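Local coordinates for protein Uly1 (Catenovulum maritimum, PDB 7DRQ) that probably cleaves the algal polysaccharide ulvan as a calcium-binding lyase of polysaccharide lyase family 24, at residues A[333-347]-A[364-377]. Sequence-based numbering, arbitrary orientation.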
loop_
_atom_site.group_PDB
_atom_site.type_symbol
_atom_site.label_atom_id
_atom_site.label_comp_id
_atom_site.label_asym_id
_atom_site.label_seq_id
_atom_site.Cartn_x
_atom_site.Cartn_y
_atom_site.Cartn_z
ATOM N N LEU A 333 -2.215 -18.634 18.848
ATOM C CA LEU A 333 -0.966 -18.230 19.464
ATOM C C LEU A 333 -1.155 -17.700 20.882
ATOM O O LEU A 333 -0.171 -17.578 21.629
ATOM C CB LEU A 333 -0.296 -17.167 18.591
ATOM C CG LEU A 333 -0.115 -17.559 17.126
ATOM C CD1 LEU A 333 0.445 -16.391 16.312
ATOM C CD2 LEU A 333 0.767 -18.787 16.985
ATOM N N LEU A 334 -2.381 -17.362 21.260
ATOM C CA LEU A 334 -2.734 -16.953 22.618
ATOM C C LEU A 334 -3.926 -17.807 23.019
ATOM O O LEU A 334 -5.050 -17.313 23.138
ATOM C CB LEU A 334 -3.062 -15.459 22.684
ATOM C CG LEU A 334 -1.916 -14.526 22.297
ATOM C CD1 LEU A 334 -2.439 -13.132 21.995
ATOM C CD2 LEU A 334 -0.888 -14.466 23.436
ATOM N N PRO A 335 -3.716 -19.113 23.194
ATOM C CA PRO A 335 -4.865 -20.028 23.289
ATOM C C PRO A 335 -5.699 -19.835 24.538
ATOM O O PRO A 335 -6.847 -20.284 24.556
ATOM C CB PRO A 335 -4.214 -21.415 23.260
ATOM C CG PRO A 335 -2.838 -21.195 23.766
ATOM C CD PRO A 335 -2.430 -19.813 23.347
ATOM N N ASP A 336 -5.176 -19.179 25.575
ATOM C CA ASP A 336 -5.949 -18.910 26.784
ATOM C C ASP A 336 -6.566 -17.520 26.795
ATOM O O ASP A 336 -7.236 -17.160 27.770
ATOM C CB ASP A 336 -5.072 -19.086 28.026
ATOM C CG ASP A 336 -4.686 -20.531 28.264
ATOM O OD1 ASP A 336 -5.521 -21.421 27.998
ATOM O OD2 ASP A 336 -3.547 -20.773 28.715
ATOM N N ALA A 337 -6.346 -16.728 25.746
ATOM C CA ALA A 337 -6.840 -15.355 25.689
ATOM C C ALA A 337 -8.236 -15.388 25.082
ATOM O O ALA A 337 -8.445 -15.103 23.901
ATOM C CB ALA A 337 -5.891 -14.467 24.891
ATOM N N THR A 338 -9.212 -15.750 25.928
ATOM C CA THR A 338 -10.591 -15.991 25.499
ATOM C C THR A 338 -11.565 -14.891 25.888
ATOM O O THR A 338 -12.730 -14.951 25.471
ATOM C CB THR A 338 -11.121 -17.302 26.098
ATOM O OG1 THR A 338 -10.834 -17.324 27.502
ATOM C CG2 THR A 338 -10.479 -18.501 25.431
ATOM N N ALA A 339 -11.151 -13.933 26.709
ATOM C CA ALA A 339 -12.057 -12.864 27.096
ATOM C C ALA A 339 -12.303 -11.942 25.916
ATOM O O ALA A 339 -11.574 -11.948 24.918
ATOM C CB ALA A 339 -11.497 -12.071 28.282
ATOM N N LYS A 340 -13.366 -11.151 26.025
ATOM C CA LYS A 340 -13.693 -10.238 24.936
ATOM C C LYS A 340 -12.501 -9.362 24.597
ATOM O O LYS A 340 -11.844 -8.812 25.486
ATOM C CB LYS A 340 -14.897 -9.377 25.291
ATOM C CG LYS A 340 -16.160 -10.155 25.332
ATOM C CD LYS A 340 -16.504 -10.740 23.970
ATOM C CE LYS A 340 -17.666 -11.681 24.106
ATOM N NZ LYS A 340 -18.806 -10.929 24.709
ATOM N N ASP A 341 -12.217 -9.269 23.303
ATOM C CA ASP A 341 -11.184 -8.404 22.737
ATOM C C ASP A 341 -9.770 -8.747 23.198
ATOM O O ASP A 341 -8.845 -7.978 22.926
ATOM C CB ASP A 341 -11.478 -6.930 23.036
ATOM C CG ASP A 341 -12.754 -6.451 22.380
ATOM O OD1 ASP A 341 -13.229 -7.135 21.451
ATOM O OD2 ASP A 341 -13.277 -5.396 22.793
ATOM N N GLN A 342 -9.560 -9.897 23.849
ATOM C CA GLN A 342 -8.237 -10.206 24.404
ATOM C C GLN A 342 -7.189 -10.514 23.334
ATOM O O GLN A 342 -5.994 -10.394 23.611
ATOM C CB GLN A 342 -8.320 -11.383 25.383
ATOM C CG GLN A 342 -7.176 -11.408 26.419
ATOM C CD GLN A 342 -7.346 -12.485 27.482
ATOM O OE1 GLN A 342 -8.426 -13.044 27.649
ATOM N NE2 GLN A 342 -6.261 -12.784 28.205
ATOM N N VAL A 343 -7.598 -10.929 22.135
ATOM C CA VAL A 343 -6.681 -11.113 21.011
ATOM C C VAL A 343 -6.835 -9.906 20.101
ATOM O O VAL A 343 -7.888 -9.719 19.476
ATOM C CB VAL A 343 -6.956 -12.405 20.237
ATOM C CG1 VAL A 343 -5.915 -12.575 19.098
ATOM C CG2 VAL A 343 -6.966 -13.611 21.159
ATOM N N SER A 344 -5.783 -9.095 19.999
ATOM C CA SER A 344 -5.839 -7.844 19.262
ATOM C C SER A 344 -4.888 -7.969 18.078
ATOM O O SER A 344 -3.665 -8.009 18.255
ATOM C CB SER A 344 -5.476 -6.655 20.153
ATOM O OG SER A 344 -5.449 -5.450 19.405
ATOM N N ILE A 345 -5.461 -8.074 16.880
ATOM C CA ILE A 345 -4.712 -8.133 15.633
ATOM C C ILE A 345 -5.103 -6.901 14.833
ATOM O O ILE A 345 -6.228 -6.819 14.324
ATOM C CB ILE A 345 -5.006 -9.416 14.846
ATOM C CG1 ILE A 345 -4.635 -10.651 15.675
ATOM C CG2 ILE A 345 -4.274 -9.402 13.504
ATOM C CD1 ILE A 345 -5.222 -11.937 15.099
ATOM N N THR A 346 -4.170 -5.950 14.695
ATOM C CA THR A 346 -4.470 -4.678 14.057
ATOM C C THR A 346 -3.485 -4.307 12.958
ATOM O O THR A 346 -3.659 -3.268 12.320
ATOM C CB THR A 346 -4.507 -3.546 15.104
ATOM O OG1 THR A 346 -3.314 -3.584 15.891
ATOM C CG2 THR A 346 -5.714 -3.719 16.025
ATOM N N GLY A 347 -2.466 -5.119 12.721
ATOM C CA GLY A 347 -1.466 -4.794 11.727
ATOM C C GLY A 347 -0.343 -5.803 11.802
ATOM O O GLY A 347 -0.451 -6.822 12.484
ATOM N N GLN A 364 1.487 -10.124 13.492
ATOM C CA GLN A 364 1.658 -9.689 14.873
ATOM C C GLN A 364 0.334 -9.891 15.595
ATOM O O GLN A 364 -0.693 -9.336 15.191
ATOM C CB GLN A 364 2.094 -8.231 14.976
ATOM C CG GLN A 364 2.394 -7.845 16.422
ATOM C CD GLN A 364 2.750 -6.387 16.599
ATOM O OE1 GLN A 364 3.133 -5.704 15.644
ATOM N NE2 GLN A 364 2.642 -5.902 17.835
ATOM N N THR A 365 0.361 -10.684 16.657
ATOM C CA THR A 365 -0.836 -11.031 17.414
ATOM C C THR A 365 -0.620 -10.585 18.852
ATOM O O THR A 365 0.266 -11.109 19.534
ATOM C CB THR A 365 -1.099 -12.536 17.334
ATOM O OG1 THR A 365 -1.249 -12.911 15.956
ATOM C CG2 THR A 365 -2.382 -12.926 18.117
ATOM N N ASN A 366 -1.422 -9.629 19.317
ATOM C CA ASN A 366 -1.203 -9.026 20.628
ATOM C C ASN A 366 -2.234 -9.516 21.636
ATOM O O ASN A 366 -3.402 -9.725 21.292
ATOM C CB ASN A 366 -1.267 -7.502 20.549
ATOM C CG ASN A 366 -0.257 -6.937 19.580
ATOM O OD1 ASN A 366 0.892 -7.376 19.546
ATOM N ND2 ASN A 366 -0.681 -5.973 18.774
ATOM N N GLU A 367 -1.800 -9.675 22.884
ATOM C CA GLU A 367 -2.725 -9.928 23.982
ATOM C C GLU A 367 -3.171 -8.597 24.573
ATOM O O GLU A 367 -2.337 -7.742 24.887
ATOM C CB GLU A 367 -2.089 -10.801 25.063
ATOM C CG GLU A 367 -3.123 -11.222 26.131
ATOM C CD GLU A 367 -2.604 -12.274 27.084
ATOM O OE1 GLU A 367 -1.408 -12.597 27.001
ATOM O OE2 GLU A 367 -3.399 -12.780 27.916
ATOM N N TRP A 368 -4.481 -8.435 24.747
ATOM C CA TRP A 368 -5.091 -7.147 25.064
ATOM C C TRP A 368 -5.892 -7.304 26.353
ATOM O O TRP A 368 -6.957 -7.928 26.348
ATOM C CB TRP A 368 -5.969 -6.705 23.889
ATOM C CG TRP A 368 -6.715 -5.414 24.034
ATOM C CD1 TRP A 368 -8.014 -5.260 24.439
ATOM C CD2 TRP A 368 -6.239 -4.104 23.714
ATOM N NE1 TRP A 368 -8.361 -3.932 24.415
ATOM C CE2 TRP A 368 -7.292 -3.201 23.974
ATOM C CE3 TRP A 368 -5.018 -3.601 23.254
ATOM C CZ2 TRP A 368 -7.161 -1.827 23.795
ATOM C CZ3 TRP A 368 -4.891 -2.236 23.071
ATOM C CH2 TRP A 368 -5.956 -1.365 23.337
ATOM N N VAL A 369 -5.371 -6.752 27.455
ATOM C CA VAL A 369 -5.958 -6.911 28.788
ATOM C C VAL A 369 -6.038 -5.545 29.461
ATOM O O VAL A 369 -5.049 -4.802 29.490
ATOM C CB VAL A 369 -5.143 -7.888 29.661
ATOM C CG1 VAL A 369 -5.644 -7.864 31.100
ATOM C CG2 VAL A 369 -5.229 -9.300 29.097
ATOM N N ASN A 370 -7.204 -5.242 30.031
ATOM C CA ASN A 370 -7.546 -3.910 30.530
ATOM C C ASN A 370 -7.053 -2.821 29.584
ATOM O O ASN A 370 -6.325 -1.895 29.967
ATOM C CB ASN A 370 -7.018 -3.672 31.945
ATOM C CG ASN A 370 -7.607 -2.416 32.554
ATOM O OD1 ASN A 370 -8.650 -1.945 32.104
ATOM N ND2 ASN A 370 -6.934 -1.848 33.550
ATOM N N LYS A 371 -7.459 -2.955 28.318
ATOM C CA LYS A 371 -7.345 -1.899 27.317
ATOM C C LYS A 371 -5.896 -1.557 26.981
ATOM O O LYS A 371 -5.590 -0.425 26.607
ATOM C CB LYS A 371 -8.124 -0.654 27.763
ATOM C CG LYS A 371 -9.528 -1.018 28.280
ATOM C CD LYS A 371 -10.444 0.189 28.366
ATOM C CE LYS A 371 -11.759 -0.135 29.058
ATOM N NZ LYS A 371 -12.595 1.094 29.206
ATOM N N LYS A 372 -5.006 -2.543 27.079
ATOM C CA LYS A 372 -3.589 -2.351 26.813
ATOM C C LYS A 372 -3.005 -3.636 26.245
ATOM O O LYS A 372 -3.404 -4.737 26.631
ATOM C CB LYS A 372 -2.839 -1.953 28.093
ATOM C CG LYS A 372 -1.441 -1.425 27.871
ATOM C CD LYS A 372 -0.874 -0.845 29.162
ATOM C CE LYS A 372 -1.210 0.645 29.294
ATOM N NZ LYS A 372 -0.976 1.156 30.674
ATOM N N VAL A 373 -2.047 -3.486 25.332
ATOM C CA VAL A 373 -1.281 -4.634 24.864
ATOM C C VAL A 373 -0.317 -5.047 25.968
ATOM O O VAL A 373 0.522 -4.252 26.404
ATOM C CB VAL A 373 -0.520 -4.299 23.572
ATOM C CG1 VAL A 373 0.437 -5.427 23.221
ATOM C CG2 VAL A 373 -1.491 -4.034 22.440
ATOM N N ILE A 374 -0.424 -6.294 26.424
ATOM C CA ILE A 374 0.477 -6.810 27.453
ATOM C C ILE A 374 1.434 -7.853 26.913
ATOM O O ILE A 374 2.362 -8.259 27.633
ATOM C CB ILE A 374 -0.297 -7.379 28.663
ATOM C CG1 ILE A 374 -1.105 -8.626 28.278
ATOM C CG2 ILE A 374 -1.190 -6.307 29.286
ATOM C CD1 ILE A 374 -1.620 -9.410 29.462
ATOM N N LYS A 375 1.259 -8.285 25.667
ATOM C CA LYS A 375 2.132 -9.280 25.068
ATOM C C LYS A 375 2.021 -9.145 23.558
ATOM O O LYS A 375 0.919 -8.975 23.030
ATOM C CB LYS A 375 1.745 -10.693 25.522
ATOM C CG LYS A 375 2.529 -11.797 24.857
ATOM C CD LYS A 375 1.988 -13.152 25.274
ATOM C CE LYS A 375 3.053 -13.986 25.934
ATOM N NZ LYS A 375 2.437 -15.094 26.729
ATOM N N LYS A 376 3.161 -9.200 22.873
ATOM C CA LYS A 376 3.218 -9.137 21.416
ATOM C C LYS A 376 3.810 -10.437 20.897
ATOM O O LYS A 376 4.929 -10.807 21.273
ATOM C CB LYS A 376 4.059 -7.947 20.944
ATOM C CG LYS A 376 3.589 -6.591 21.458
ATOM C CD LYS A 376 4.563 -5.490 21.029
ATOM C CE LYS A 376 4.072 -4.103 21.406
ATOM N NZ LYS A 376 4.944 -3.029 20.827
ATOM N N VAL A 377 3.069 -11.131 20.042
ATOM C CA VAL A 377 3.529 -12.389 19.467
ATOM C C VAL A 377 3.713 -12.181 17.972
ATOM O O VAL A 377 2.761 -11.821 17.267
ATOM C CB VAL A 377 2.543 -13.535 19.731
ATOM C CG1 VAL A 377 3.069 -14.816 19.103
ATOM C CG2 VAL A 377 2.287 -13.692 21.236
HETATM O O HOH W 1 -9.597 -7.737 26.911
HETATM O O HOH W 2 -3.184 -4.508 18.518
HETATM O O HOH W 3 -1.443 -6.683 15.314
HETATM O O HOH W 4 -0.922 -9.463 11.882
#
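Ser344 and Asn366 form an antiparallel hydrogen-bonded pair that joins the short strand 343-344 to the hairpin strand 359-369. Ser344 N donates to Asn366 O (2.8 Å), and Asn366 N returns a bond to Ser344 O. Two residues along each chain, Trp368 N donates to Gln342 O at 2.7 Å, while the carbonyls of Lys340 and Trp368 share a bridging water. Val343 and Glu367 make the intervening non-hydrogen-bonded pair.

The side chains of Gln342 and Glu367 extend alongside one another, both with CG anti to the backbone N (chi1 -156° and -172°), which carries the amide and the carboxylate to the same level. There NE2 of Gln342 donates to the anti lone pair of Glu367 OE2 (2.9 Å), with the two planes 29° apart. OE1 of the same amide accepts from Ala339 N in the carbonyl plane, which fixes the rotation of the amide and ties the type II turn 339-342 to the hairpin.

The antiparallel sheet built on the 359-369/372-383 hairpin resembles a beta-propeller blade, consistent with the BNR-repeat family to which the chain belongs. On its other edge strand 343-344 bonds through the backbone to Arg286 and Arg288, next to the calcium site of Leu283, Asp285 and Phe287.

Leu334 lies over the face bearing Glu367: CD1 rests 3.6 Å from Asn366 O and reaches CG2 of Thr365, whereas CD2 packs against CD of Lys375 (3.7 Å) and CG2 of Val377, the side chains running in opposite directions. Leu333 CB meets Val377 CG1, and Val343 CG1 packs on Thr365 CG2 at 3.7 Å. On the face of Ser344 and Asn366, Ser344 CB touches Trp368 CB (3.8 Å). Arg288 binds Ser344 OG and makes a cation-pi contact with the indole. Water bridges Ser344 OG, Thr346 OG1 and Asn366 ND2.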